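Local structure of pilin (Clostridioides difficile, 6T8S) at residues A98-D103 with N107-S112; E20-S25 with G68-I73; N38-T43 with N77-Q82; L31-D36 with E54-S59; N10-K15 with E94-K99. The protein is the major type IV pilin, PilA1, whose copies probably assemble into the thin pilus fibres of the bacterial surface. All blocks are in the same frame, centred on the assembly; numbering follows the deposited sequence.

Contact 1. Residues A98-D103 with N107-S112; sequences AKLLSD and NKIYTS
Ile109 and Leu100 meet at an oblique angle, the isoleucine extending its CD1 methyl to the branch point of the leucine. Ile109 CD1 lies 3.7 Å from Leu100 CG and 3.9 Å from Leu100 CD2. The reach depends on an extended outer chain: with chi2 at 162°, CD1 is carried straight on from CG1 toward the helix, while CG2 is held back nearer the strand. On Leu100, CG stands trans to the backbone N (chi1 -166°), which turns the branch toward Ile109. Leu101 comes in from beside it and brings CD2 near the same methyl, but it has two conformers, so this approach is less certain. The contact is wholly apolar. In the pilin fold it joins helix 94-104 to the short strand 109-110, which follows after a brief turn and pairs with strand 128-138; Leu122 of a neighbouring loop also touches Ile109, and Val16 of helix 9-37 touches Leu100. Polar side chains on the helix pair within it. Lys99 NZ reaches one turn on to the syn lone pair of Asp103 OD2, at 2.8 Å. Asp103 OD2 also lies close to Glu20 OE2, so the lysine probably eases the crowding of two acidic groups. Ala98 O is gripped twice by Ser102, whose N and OG arrive from opposite faces of the carbonyl plane. Ser102 OG lies 3.0 Å from Ala98 O and 37° out of that plane.

Contact 2. Residues E20-S25 with G68-I73; sequences ESDYSS and GKYKLI
Tyr70 OH gives its proton to Asp22 OD2 over 2.6 Å, the one hydrogen bond between helix 9-37 and strand 70-75 in these two segments. The oxygen receives it on the anti lone pair, the side away from OD1, and sits at the edge of the phenol near the ring plane, with Asp22 OD2 3.4 Å from Tyr70 CE2. Carboxylate and ring stand almost perpendicular, 85° between their planes, and Asp22 CB also comes within 3.3 Å of Tyr70 OH. Asp22 CG lies trans to its own carbonyl carbon (chi1 -69°), and this sets the carboxylate beside the backbone N, where the hydroxyl arrives. The ring itself is wedged among Ala64, Leu81 and Ile83, which leaves its hydroxyl end to make the polar bridge; the backbone of Tyr70 is tied to Gly49 and Asp62. One residue on, Tyr23 sends its ring along another side of the helix to strand 128-138 and bonds Val136 O through its hydroxyl. Two successive helix residues thus reach different strands, an arrangement that fits the type IV pilin fold, in which the long N-terminal helix lies against an antiparallel sheet.

Contact 3. Residues N38-T43 with N77-Q82; sequences NKIPVT and NKLVLQ
The pyrrolidine ring of Pro41 turns its CG and CD atoms to Leu79, whose CD2 methyl lies 3.9 Å from Pro41 CG and 4.0 Å from Pro41 CD. The two side chains meet at about a right angle, and Tyr33 and Leu53 pack against the proline from outside this contact. The other methyl, Leu79 CD1, meets the carbonyl oxygen of Pro41 and the side chain of Ile40. It comes to 3.1 Å from Pro41 O, a buried carbonyl oxygen for which the structure offers no hydrogen-bond partner. Its distance to Ile40 CG2 is a snug 3.5 Å, inside the normal carbon-carbon separation. Leu79 thus pushes a forked end into the chain at Ile40 and Pro41. Its CG is trans to the backbone N (chi1 178°), which lifts both methyls off strand 78-83. This is where the pilin fold brings the loop that follows the N-terminal helix against the sheet: Leu79 bonds through its backbone to strand 128-138, touches Ala30 of helix 9-37, and receives the loop on its side chain. Ile40 runs past Leu79 in the opposite direction, laying CG2 along the leucine as far as CB, with 3.7 Å between Ile40 CG2 and Leu79 CB. Farther along the loop, Thr43 is tied to Leu72 of strand 70-75.

Contact 4. Residues L31-D36 with E54-S59; sequences LSYYSD and ETYMES
Tyr33 and Tyr56 mark the closest backbone approach, 7.5 Å between their CA atoms, where the last turns of helix 9-37 run beside residues 54-59. In the pilin fold this latter segment belongs to the long connection between the N-terminal helix and the sheet, and it lies at the surface, beside the C-terminal part of helix 9-37. Tyr56 does nearly all the bridging. Its ring leans over the helix backbone, with Tyr33 N 3.8 Å above one face and offset toward the rim, while Tyr33 CB packs 3.8 Å from Tyr56 CE2. The two tyrosine side chains cross at about a right angle, and the ring of Tyr33 leads off to Lys39, Pro41 and Val52. Ser32, modelled in two conformers, places CB obliquely beside the CD1 and CE1 rim of Tyr56. Beyond the ring, Asp36 and Tyr56 come from opposite directions. Tyr56 OH donates to Asp36 OD2 over a very short 2.5 Å, so the exact length is doubtful. A chi1 of -64° keeps the Asp36 carboxylate beside its backbone N, where the hydroxyl meets it. The carboxylate plane is turned 42° from the ring, yet OD2 itself lies in the ring plane at the edge, with Asp36 OD2 3.2 Å from Tyr56 CE1.

Contact 5. Residues N10-K15 with E94-K99; sequences NINKAK and EAQSAK
Asn12 and Gln96 form the close side of this contact, their amide groups stacked with nearly parallel planes. Gln96 NE2 lies 3.5 Å from Asn12 CB and donates to Asn12 O at 3.1 Å. The N-H points well at its acceptor (161°), but the nitrogen meets the carbonyl from the side, the C=O...N angle being 111°, and is tilted from the carbonyl plane. Gln96 reaches the other helix because its chain is extended beyond CG. Its second amide atom, OE1, accepts from Thr93 N, just before helix 94-104, so both ends of the amide are held and its rotation is fixed. The two helices run in the same general direction, their segment axes 9.3 Å apart at closest and 38° to each other. In the pilin fold this sets helix 94-104 beside the N-terminal part of helix 9-37, with Val16 continuing the packing. On the solvent side the alkyl chains of two lysines still touch, with no hydrogen bond between them. Lys13 CG lies 3.5 Å from Lys99 CD, an oblique crossing of alkyl chains whose amino ends part. The looseness begins beyond that point: Lys13 leads its end away from the partner helix, while Lys99 bends at its last torsion toward Asp103, leaving 5.9 Å between Lys13 NZ and Lys99 NZ.

From the N terminus, helix 9-37 opens three contacts in turn. Contact 5 begins first and closes the widest loop, at helix 94-104; contacts 2, 3 and 4 all fall within it. Contact 2 joins the middle of the long helix to strand 70-75, and contact 4, between the end of that helix and the following loop, lies wholly within its span. Contact 3 starts in the loop at 38-43 and closes at strand 78-83, crossing both contacts 2 and 4 and meeting contact 2 through the pairing of the two strands. Contact 1 begins on the helical segment where contact 5 ends and closes a short loop to strand 109-110, tying the second helix to the sheet.

Contact 1. Residues A98-D103 with N107-S112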
# COMPACT_ATOMS: atom_id res chain seq x y z
N ALA A 98 8.05 12.81 0.58
CA ALA A 98 9.50 12.81 0.30
C ALA A 98 10.16 11.61 0.98
O ALA A 98 10.96 10.90 0.32
CB ALA A 98 10.11 14.12 0.74
N LYS A 99 9.83 11.35 2.24
CA LYS A 99 10.45 10.22 2.98
C LYS A 99 10.01 8.90 2.36
O LYS A 99 10.86 8.00 2.13
CB LYS A 99 10.10 10.25 4.47
CG LYS A 99 10.56 8.99 5.20
CD LYS A 99 10.54 9.10 6.69
CE LYS A 99 10.98 7.82 7.38
NZ LYS A 99 12.36 7.42 7.01
N LEU A 100 8.71 8.74 2.12
CA LEU A 100 8.15 7.49 1.57
C LEU A 100 8.87 7.17 0.25
O LEU A 100 9.34 6.03 0.06
CB LEU A 100 6.63 7.67 1.44
CG LEU A 100 5.81 6.41 1.21
CD1 LEU A 100 5.87 5.48 2.42
CD2 LEU A 100 4.37 6.79 0.90
N LEU A 101 9.02 8.17 -0.62
CA LEU A 101 9.67 7.98 -1.95
C LEU A 101 11.17 7.71 -1.79
O LEU A 101 11.69 6.87 -2.52
CB LEU A 101 9.41 9.22 -2.81
CG LEU A 101 8.03 9.25 -3.45
CD1 LEU A 101 7.69 10.66 -3.92
CD2 LEU A 101 7.95 8.26 -4.60
N SER A 102 11.85 8.40 -0.87
CA SER A 102 13.29 8.17 -0.61
C SER A 102 13.51 6.72 -0.18
O SER A 102 14.54 6.13 -0.53
CB SER A 102 13.83 9.12 0.42
OG SER A 102 13.90 10.42 -0.11
N ASP A 103 12.57 6.16 0.58
CA ASP A 103 12.75 4.84 1.22
C ASP A 103 12.35 3.71 0.26
O ASP A 103 13.04 2.68 0.28
CB ASP A 103 12.03 4.79 2.57
CG ASP A 103 12.68 5.63 3.65
OD1 ASP A 103 13.91 5.90 3.53
OD2 ASP A 103 11.95 6.03 4.59
N ASN A 107 8.42 4.39 -9.25
CA ASN A 107 7.54 3.46 -10.00
C ASN A 107 6.81 2.50 -9.06
O ASN A 107 6.45 1.40 -9.50
CB ASN A 107 8.33 2.69 -11.06
CG ASN A 107 8.88 3.58 -12.14
OD1 ASN A 107 8.35 4.66 -12.40
ND2 ASN A 107 9.95 3.14 -12.78
N LYS A 108 6.53 2.91 -7.82
CA LYS A 108 5.79 2.06 -6.87
C LYS A 108 4.57 2.78 -6.28
O LYS A 108 3.57 2.08 -6.09
CB LYS A 108 6.74 1.56 -5.78
CG LYS A 108 7.85 0.65 -6.31
CD LYS A 108 8.18 -0.51 -5.41
CE LYS A 108 9.37 -1.34 -5.88
NZ LYS A 108 9.04 -2.11 -7.10
N ILE A 109 4.67 4.07 -5.96
CA ILE A 109 3.62 4.79 -5.18
C ILE A 109 2.79 5.66 -6.12
O ILE A 109 3.37 6.54 -6.80
CB ILE A 109 4.22 5.61 -4.02
CG1 ILE A 109 5.23 4.78 -3.21
CG2 ILE A 109 3.11 6.17 -3.15
CD1 ILE A 109 6.14 5.63 -2.37
N TYR A 110 1.47 5.45 -6.14
CA TYR A 110 0.53 6.11 -7.08
C TYR A 110 -0.67 6.68 -6.30
O TYR A 110 -1.09 6.07 -5.28
CB TYR A 110 0.14 5.12 -8.20
CG TYR A 110 1.30 4.74 -9.09
CD1 TYR A 110 1.62 5.48 -10.22
CD2 TYR A 110 2.14 3.69 -8.76
CE1 TYR A 110 2.70 5.15 -11.02
CE2 TYR A 110 3.24 3.36 -9.53
CZ TYR A 110 3.52 4.08 -10.68
OH TYR A 110 4.61 3.78 -11.46
N THR A 111 -1.19 7.82 -6.76
CA THR A 111 -2.37 8.50 -6.17
C THR A 111 -3.67 8.11 -6.90
O THR A 111 -4.75 8.48 -6.40
CB THR A 111 -2.15 10.02 -6.14
OG1 THR A 111 -1.89 10.48 -7.46
CG2 THR A 111 -0.98 10.40 -5.25
N SER A 112 -3.58 7.40 -8.03
CA SER A 112 -4.78 6.88 -8.75
C SER A 112 -4.43 5.60 -9.52
O SER A 112 -3.26 5.40 -9.90
CB SER A 112 -5.34 7.92 -9.70
OG SER A 112 -4.45 8.13 -10.78

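Contact 2. Residues E20-S25 with G68-I73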
# COMPACT_ATOMS: atom_id res chain seq x y z
N GLU A 20 5.93 1.78 5.85
CA GLU A 20 7.06 1.07 5.19
C GLU A 20 7.23 -0.32 5.83
O GLU A 20 7.47 -1.28 5.09
CB GLU A 20 8.36 1.86 5.35
CG GLU A 20 8.37 3.17 4.61
CD GLU A 20 9.60 4.01 4.89
OE1 GLU A 20 10.56 3.49 5.49
OE2 GLU A 20 9.61 5.18 4.45
N SER A 21 7.14 -0.42 7.16
CA SER A 21 7.29 -1.72 7.88
C SER A 21 6.13 -2.66 7.51
O SER A 21 6.37 -3.85 7.21
CB SER A 21 7.37 -1.51 9.37
OG SER A 21 7.53 -2.75 10.05
N ASP A 22 4.91 -2.14 7.49
CA ASP A 22 3.72 -2.91 7.04
C ASP A 22 3.93 -3.37 5.60
O ASP A 22 3.66 -4.54 5.32
CB ASP A 22 2.44 -2.09 7.20
CG ASP A 22 2.02 -1.84 8.64
OD1 ASP A 22 2.58 -2.52 9.55
OD2 ASP A 22 1.14 -0.97 8.85
N TYR A 23 4.37 -2.48 4.71
CA TYR A 23 4.62 -2.78 3.28
C TYR A 23 5.58 -3.98 3.16
O TYR A 23 5.31 -4.92 2.40
CB TYR A 23 5.15 -1.52 2.58
CG TYR A 23 5.66 -1.77 1.19
CD1 TYR A 23 4.76 -1.82 0.15
CD2 TYR A 23 7.01 -1.96 0.91
CE1 TYR A 23 5.18 -2.05 -1.15
CE2 TYR A 23 7.44 -2.18 -0.39
CZ TYR A 23 6.52 -2.23 -1.42
OH TYR A 23 6.83 -2.45 -2.74
N SER A 24 6.69 -3.93 3.90
CA SER A 24 7.75 -4.97 3.87
C SER A 24 7.19 -6.33 4.31
O SER A 24 7.44 -7.34 3.61
CB SER A 24 8.92 -4.56 4.71
OG SER A 24 9.95 -5.51 4.57
N SER A 25 6.46 -6.36 5.43
CA SER A 25 5.85 -7.58 6.00
C SER A 25 4.82 -8.16 5.02
O SER A 25 4.81 -9.37 4.80
CB SER A 25 5.24 -7.30 7.35
OG SER A 25 6.25 -7.03 8.32
N GLY A 68 -6.31 5.01 6.76
CA GLY A 68 -6.85 4.15 5.69
C GLY A 68 -6.65 2.66 5.96
O GLY A 68 -5.57 2.26 6.46
N LYS A 69 -7.66 1.86 5.65
CA LYS A 69 -7.58 0.38 5.77
C LYS A 69 -6.77 -0.18 4.60
O LYS A 69 -6.80 0.39 3.49
CB LYS A 69 -8.98 -0.24 5.75
CG LYS A 69 -9.76 -0.12 7.05
CD LYS A 69 -11.15 -0.70 6.95
CE LYS A 69 -12.08 -0.17 8.01
NZ LYS A 69 -13.37 -0.90 8.01
N TYR A 70 -6.07 -1.28 4.83
CA TYR A 70 -5.29 -1.97 3.77
C TYR A 70 -6.22 -2.93 3.02
O TYR A 70 -7.12 -3.53 3.64
CB TYR A 70 -4.13 -2.77 4.38
CG TYR A 70 -3.02 -1.96 5.01
CD1 TYR A 70 -2.26 -1.08 4.26
CD2 TYR A 70 -2.68 -2.13 6.34
CE1 TYR A 70 -1.22 -0.36 4.82
CE2 TYR A 70 -1.63 -1.43 6.92
CZ TYR A 70 -0.89 -0.54 6.15
OH TYR A 70 0.15 0.16 6.69
N LYS A 71 -5.97 -3.11 1.72
CA LYS A 71 -6.47 -4.28 0.95
C LYS A 71 -5.51 -4.56 -0.21
O LYS A 71 -4.64 -3.71 -0.48
CB LYS A 71 -7.93 -4.07 0.52
CG LYS A 71 -8.18 -3.07 -0.58
CD LYS A 71 -9.67 -3.05 -1.02
CE LYS A 71 -10.04 -4.15 -2.00
NZ LYS A 71 -11.48 -4.17 -2.37
N LEU A 72 -5.65 -5.72 -0.83
CA LEU A 72 -4.81 -6.16 -1.96
C LEU A 72 -5.66 -6.18 -3.23
O LEU A 72 -6.75 -6.80 -3.18
CB LEU A 72 -4.25 -7.56 -1.67
CG LEU A 72 -3.24 -7.63 -0.52
CD1 LEU A 72 -2.88 -9.07 -0.24
CD2 LEU A 72 -2.00 -6.83 -0.85
N ILE A 73 -5.18 -5.53 -4.28
CA ILE A 73 -5.85 -5.47 -5.61
C ILE A 73 -4.85 -5.86 -6.71
O ILE A 73 -3.62 -5.66 -6.55
CB ILE A 73 -6.49 -4.10 -5.86
CG1 ILE A 73 -5.45 -2.99 -6.02
CG2 ILE A 73 -7.53 -3.80 -4.79
CD1 ILE A 73 -6.02 -1.64 -6.40

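Contact 3. Residues N38-T43 with N77-Q82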
# COMPACT_ATOMS: atom_id res chain seq x y z
N ASN A 38 0.71 -20.12 -7.15
CA ASN A 38 0.90 -19.64 -8.54
C ASN A 38 -0.18 -18.60 -8.89
O ASN A 38 -0.44 -18.41 -10.09
CB ASN A 38 0.85 -20.80 -9.55
CG ASN A 38 1.67 -20.54 -10.79
OD1 ASN A 38 2.65 -19.80 -10.74
ND2 ASN A 38 1.30 -21.17 -11.89
N LYS A 39 -0.78 -17.95 -7.89
CA LYS A 39 -1.73 -16.85 -8.16
C LYS A 39 -1.45 -15.70 -7.19
O LYS A 39 -1.03 -15.95 -6.05
CB LYS A 39 -3.18 -17.35 -8.15
CG LYS A 39 -3.75 -17.79 -6.82
CD LYS A 39 -5.14 -18.40 -6.97
CE LYS A 39 -5.88 -18.57 -5.65
NZ LYS A 39 -7.35 -18.60 -5.84
N ILE A 40 -1.62 -14.48 -7.69
CA ILE A 40 -1.49 -13.21 -6.93
C ILE A 40 -2.55 -13.21 -5.83
O ILE A 40 -3.72 -13.45 -6.12
CB ILE A 40 -1.65 -12.04 -7.93
CG1 ILE A 40 -0.49 -12.01 -8.93
CG2 ILE A 40 -1.81 -10.71 -7.23
CD1 ILE A 40 0.86 -11.80 -8.31
N PRO A 41 -2.20 -12.97 -4.54
CA PRO A 41 -3.19 -12.88 -3.48
C PRO A 41 -3.98 -11.57 -3.60
O PRO A 41 -3.36 -10.53 -3.64
CB PRO A 41 -2.38 -12.86 -2.18
CG PRO A 41 -1.05 -12.28 -2.61
CD PRO A 41 -0.84 -12.76 -4.04
N VAL A 42 -5.30 -11.66 -3.65
CA VAL A 42 -6.16 -10.44 -3.71
C VAL A 42 -7.22 -10.53 -2.63
O VAL A 42 -7.66 -11.64 -2.28
CB VAL A 42 -6.79 -10.27 -5.10
CG1 VAL A 42 -5.75 -10.00 -6.16
CG2 VAL A 42 -7.66 -11.46 -5.47
N THR A 43 -7.64 -9.37 -2.12
CA THR A 43 -8.81 -9.25 -1.22
C THR A 43 -10.03 -9.67 -2.03
O THR A 43 -10.16 -9.27 -3.17
CB THR A 43 -8.94 -7.83 -0.65
OG1 THR A 43 -7.73 -7.49 0.04
CG2 THR A 43 -10.11 -7.67 0.30
N ASN A 77 -1.02 -6.67 -14.50
CA ASN A 77 -0.22 -7.86 -14.10
C ASN A 77 0.35 -7.66 -12.68
O ASN A 77 0.99 -8.61 -12.18
CB ASN A 77 0.91 -8.14 -15.10
CG ASN A 77 1.82 -6.95 -15.32
OD1 ASN A 77 1.36 -5.81 -15.43
ND2 ASN A 77 3.13 -7.19 -15.38
N LYS A 78 0.13 -6.50 -12.05
CA LYS A 78 0.79 -6.12 -10.78
C LYS A 78 -0.11 -6.41 -9.57
O LYS A 78 -1.33 -6.18 -9.67
CB LYS A 78 1.18 -4.64 -10.83
CG LYS A 78 2.24 -4.30 -11.86
CD LYS A 78 2.60 -2.84 -11.87
CE LYS A 78 3.53 -2.45 -13.00
NZ LYS A 78 2.93 -2.76 -14.32
N LEU A 79 0.49 -6.84 -8.47
CA LEU A 79 -0.14 -6.82 -7.12
C LEU A 79 0.12 -5.47 -6.48
O LEU A 79 1.29 -5.04 -6.43
CB LEU A 79 0.42 -7.93 -6.23
CG LEU A 79 -0.17 -7.94 -4.82
CD1 LEU A 79 -1.67 -8.19 -4.86
CD2 LEU A 79 0.52 -8.96 -3.93
N VAL A 80 -0.94 -4.84 -5.96
CA VAL A 80 -0.89 -3.46 -5.41
C VAL A 80 -1.48 -3.48 -4.00
O VAL A 80 -2.56 -4.07 -3.79
CB VAL A 80 -1.64 -2.48 -6.34
CG1 VAL A 80 -1.76 -1.09 -5.72
CG2 VAL A 80 -0.97 -2.41 -7.70
N LEU A 81 -0.79 -2.84 -3.07
CA LEU A 81 -1.31 -2.57 -1.72
C LEU A 81 -2.11 -1.26 -1.81
O LEU A 81 -1.52 -0.21 -2.09
CB LEU A 81 -0.15 -2.47 -0.72
CG LEU A 81 -0.56 -2.15 0.71
CD1 LEU A 81 -1.39 -3.28 1.31
CD2 LEU A 81 0.67 -1.85 1.57
N GLN A 82 -3.42 -1.36 -1.64
CA GLN A 82 -4.32 -0.19 -1.52
C GLN A 82 -4.35 0.23 -0.05
O GLN A 82 -4.50 -0.64 0.84
CB GLN A 82 -5.71 -0.54 -2.05
CG GLN A 82 -6.74 0.57 -1.83
CD GLN A 82 -8.08 0.21 -2.44
OE1 GLN A 82 -8.14 -0.48 -3.45
NE2 GLN A 82 -9.16 0.68 -1.82

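Contact 4. Residues L31-D36 with E54-S59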
# COMPACT_ATOMS: atom_id res chain seq x y z
N LEU A 31 4.60 -12.68 -1.53
CA LEU A 31 5.53 -13.44 -2.41
C LEU A 31 5.44 -14.94 -2.09
O LEU A 31 5.47 -15.75 -3.04
CB LEU A 31 6.94 -12.88 -2.26
CG LEU A 31 7.20 -11.60 -3.04
CD1 LEU A 31 8.44 -10.90 -2.53
CD2 LEU A 31 7.30 -11.87 -4.53
N SER A 32 5.34 -15.29 -0.80
CA SER A 32 5.14 -16.68 -0.30
C SER A 32 3.86 -17.27 -0.90
O SER A 32 3.93 -18.34 -1.55
CB SER A 32 5.07 -16.74 1.20
OG SER A 32 6.35 -16.57 1.80
N TYR A 33 2.73 -16.60 -0.68
CA TYR A 33 1.41 -17.01 -1.22
C TYR A 33 1.55 -17.24 -2.73
O TYR A 33 1.08 -18.27 -3.22
CB TYR A 33 0.35 -15.96 -0.86
CG TYR A 33 -1.05 -16.24 -1.35
CD1 TYR A 33 -1.37 -16.19 -2.70
CD2 TYR A 33 -2.08 -16.48 -0.46
CE1 TYR A 33 -2.66 -16.41 -3.15
CE2 TYR A 33 -3.38 -16.70 -0.89
CZ TYR A 33 -3.67 -16.65 -2.24
OH TYR A 33 -4.95 -16.87 -2.70
N TYR A 34 2.16 -16.29 -3.45
CA TYR A 34 2.28 -16.33 -4.93
C TYR A 34 3.10 -17.57 -5.33
O TYR A 34 2.67 -18.33 -6.23
CB TYR A 34 2.91 -15.05 -5.45
CG TYR A 34 2.98 -14.93 -6.95
CD1 TYR A 34 2.03 -15.51 -7.77
CD2 TYR A 34 3.98 -14.19 -7.55
CE1 TYR A 34 2.07 -15.38 -9.14
CE2 TYR A 34 4.04 -14.04 -8.92
CZ TYR A 34 3.09 -14.64 -9.72
OH TYR A 34 3.16 -14.49 -11.08
N SER A 35 4.22 -17.80 -4.64
CA SER A 35 5.09 -18.98 -4.90
C SER A 35 4.32 -20.28 -4.64
O SER A 35 4.53 -21.25 -5.41
CB SER A 35 6.36 -18.92 -4.09
OG SER A 35 7.21 -20.00 -4.48
N ASP A 36 3.47 -20.33 -3.63
CA ASP A 36 2.81 -21.59 -3.18
C ASP A 36 1.59 -21.91 -4.06
O ASP A 36 1.32 -23.10 -4.26
CB ASP A 36 2.36 -21.54 -1.72
CG ASP A 36 3.50 -21.40 -0.71
OD1 ASP A 36 4.68 -21.45 -1.13
OD2 ASP A 36 3.17 -21.23 0.50
N GLU A 54 -3.66 -14.64 5.77
CA GLU A 54 -3.67 -14.92 7.23
C GLU A 54 -2.79 -16.13 7.60
O GLU A 54 -2.25 -16.13 8.72
CB GLU A 54 -5.08 -15.19 7.74
CG GLU A 54 -5.17 -15.22 9.25
CD GLU A 54 -6.56 -14.94 9.78
OE1 GLU A 54 -7.54 -15.23 9.04
OE2 GLU A 54 -6.67 -14.44 10.92
N THR A 55 -2.69 -17.14 6.73
CA THR A 55 -1.85 -18.34 7.02
C THR A 55 -0.39 -17.90 7.16
O THR A 55 0.36 -18.54 7.95
CB THR A 55 -2.05 -19.44 5.97
OG1 THR A 55 -3.45 -19.72 5.91
CG2 THR A 55 -1.30 -20.71 6.28
N TYR A 56 0.02 -16.82 6.47
CA TYR A 56 1.45 -16.43 6.30
C TYR A 56 1.89 -15.35 7.30
O TYR A 56 3.09 -15.07 7.37
CB TYR A 56 1.71 -15.94 4.88
CG TYR A 56 1.54 -17.00 3.82
CD1 TYR A 56 2.60 -17.82 3.45
CD2 TYR A 56 0.32 -17.22 3.20
CE1 TYR A 56 2.46 -18.80 2.48
CE2 TYR A 56 0.16 -18.21 2.24
CZ TYR A 56 1.24 -19.00 1.87
OH TYR A 56 1.10 -19.99 0.93
N MET A 57 0.95 -14.74 8.04
CA MET A 57 1.25 -13.57 8.91
C MET A 57 0.76 -13.88 10.33
O MET A 57 -0.42 -14.23 10.50
CB MET A 57 0.60 -12.29 8.38
CG MET A 57 1.00 -11.99 6.95
SD MET A 57 0.59 -10.30 6.42
CE MET A 57 1.92 -9.38 7.19
N GLU A 58 1.63 -13.75 11.31
CA GLU A 58 1.27 -14.01 12.72
C GLU A 58 0.26 -12.96 13.16
O GLU A 58 -0.67 -13.30 13.91
CB GLU A 58 2.50 -13.99 13.61
CG GLU A 58 3.45 -15.14 13.32
CD GLU A 58 4.54 -15.31 14.35
OE1 GLU A 58 5.49 -14.51 14.36
OE2 GLU A 58 4.44 -16.25 15.15
N SER A 59 0.43 -11.73 12.69
CA SER A 59 -0.50 -10.61 12.98
C SER A 59 -0.75 -9.81 11.69
O SER A 59 0.22 -9.32 11.11
CB SER A 59 0.05 -9.75 14.08
OG SER A 59 -1.00 -8.97 14.64

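Contact 5. Residues N10-K15 with E94-K99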
# COMPACT_ATOMS: atom_id res chain seq x y z
N ASN A 10 8.63 14.86 13.58
CA ASN A 10 9.17 13.53 13.99
C ASN A 10 8.08 12.46 14.01
O ASN A 10 8.33 11.34 13.50
CB ASN A 10 9.85 13.56 15.36
CG ASN A 10 11.35 13.45 15.22
OD1 ASN A 10 11.95 12.47 15.68
ND2 ASN A 10 11.96 14.41 14.55
N ILE A 11 6.93 12.77 14.61
CA ILE A 11 5.72 11.89 14.63
C ILE A 11 5.34 11.55 13.18
O ILE A 11 5.10 10.37 12.90
CB ILE A 11 4.56 12.54 15.40
CG1 ILE A 11 4.87 12.70 16.89
CG2 ILE A 11 3.26 11.79 15.17
CD1 ILE A 11 5.07 11.40 17.64
N ASN A 12 5.31 12.55 12.29
CA ASN A 12 4.86 12.37 10.88
C ASN A 12 5.83 11.43 10.15
O ASN A 12 5.36 10.57 9.40
CB ASN A 12 4.69 13.71 10.15
CG ASN A 12 3.35 14.36 10.47
OD1 ASN A 12 2.56 13.80 11.23
ND2 ASN A 12 3.07 15.51 9.88
N LYS A 13 7.14 11.58 10.39
CA LYS A 13 8.18 10.71 9.78
C LYS A 13 7.99 9.27 10.29
O LYS A 13 8.13 8.34 9.50
CB LYS A 13 9.57 11.31 10.08
CG LYS A 13 10.75 10.35 9.99
CD LYS A 13 12.09 10.96 10.42
CE LYS A 13 13.17 9.92 10.68
NZ LYS A 13 13.98 10.25 11.88
N ALA A 14 7.66 9.07 11.57
CA ALA A 14 7.49 7.72 12.15
C ALA A 14 6.22 7.06 11.60
O ALA A 14 6.23 5.86 11.34
CB ALA A 14 7.49 7.80 13.66
N LYS A 15 5.15 7.83 11.33
CA LYS A 15 3.93 7.26 10.70
C LYS A 15 4.27 6.69 9.32
O LYS A 15 3.79 5.59 8.97
CB LYS A 15 2.84 8.33 10.59
CG LYS A 15 2.23 8.72 11.92
CD LYS A 15 1.18 9.79 11.79
CE LYS A 15 0.34 9.89 13.04
NZ LYS A 15 -0.51 11.10 13.00
N GLU A 94 4.15 17.12 2.36
CA GLU A 94 5.24 17.01 1.35
C GLU A 94 6.42 16.26 1.98
O GLU A 94 6.99 15.38 1.30
CB GLU A 94 5.66 18.39 0.86
CG GLU A 94 4.57 19.09 0.06
CD GLU A 94 5.00 20.38 -0.61
OE1 GLU A 94 6.22 20.56 -0.85
OE2 GLU A 94 4.12 21.21 -0.90
N ALA A 95 6.76 16.57 3.23
CA ALA A 95 7.90 15.93 3.94
C ALA A 95 7.63 14.42 4.09
O ALA A 95 8.59 13.63 3.93
CB ALA A 95 8.15 16.59 5.27
N GLN A 96 6.38 14.02 4.35
CA GLN A 96 6.01 12.58 4.46
C GLN A 96 6.14 11.90 3.09
O GLN A 96 6.72 10.79 3.01
CB GLN A 96 4.61 12.41 5.02
CG GLN A 96 4.50 12.69 6.52
CD GLN A 96 3.08 12.53 7.00
OE1 GLN A 96 2.17 13.21 6.53
NE2 GLN A 96 2.88 11.62 7.94
N SER A 97 5.64 12.54 2.03
CA SER A 97 5.74 12.01 0.65
C SER A 97 7.21 11.81 0.28
O SER A 97 7.56 10.74 -0.29
CB SER A 97 5.03 12.92 -0.34
OG SER A 97 3.65 12.91 -0.07
N ALA A 98 8.05 12.81 0.58
CA ALA A 98 9.50 12.81 0.30
C ALA A 98 10.16 11.61 0.98
O ALA A 98 10.96 10.90 0.32
CB ALA A 98 10.11 14.12 0.74
N LYS A 99 9.83 11.35 2.24
CA LYS A 99 10.45 10.22 2.98
C LYS A 99 10.01 8.90 2.36
O LYS A 99 10.86 8.00 2.13
CB LYS A 99 10.10 10.25 4.47
CG LYS A 99 10.56 8.99 5.20
CD LYS A 99 10.54 9.10 6.69
CE LYS A 99 10.98 7.82 7.38
NZ LYS A 99 12.36 7.42 7.01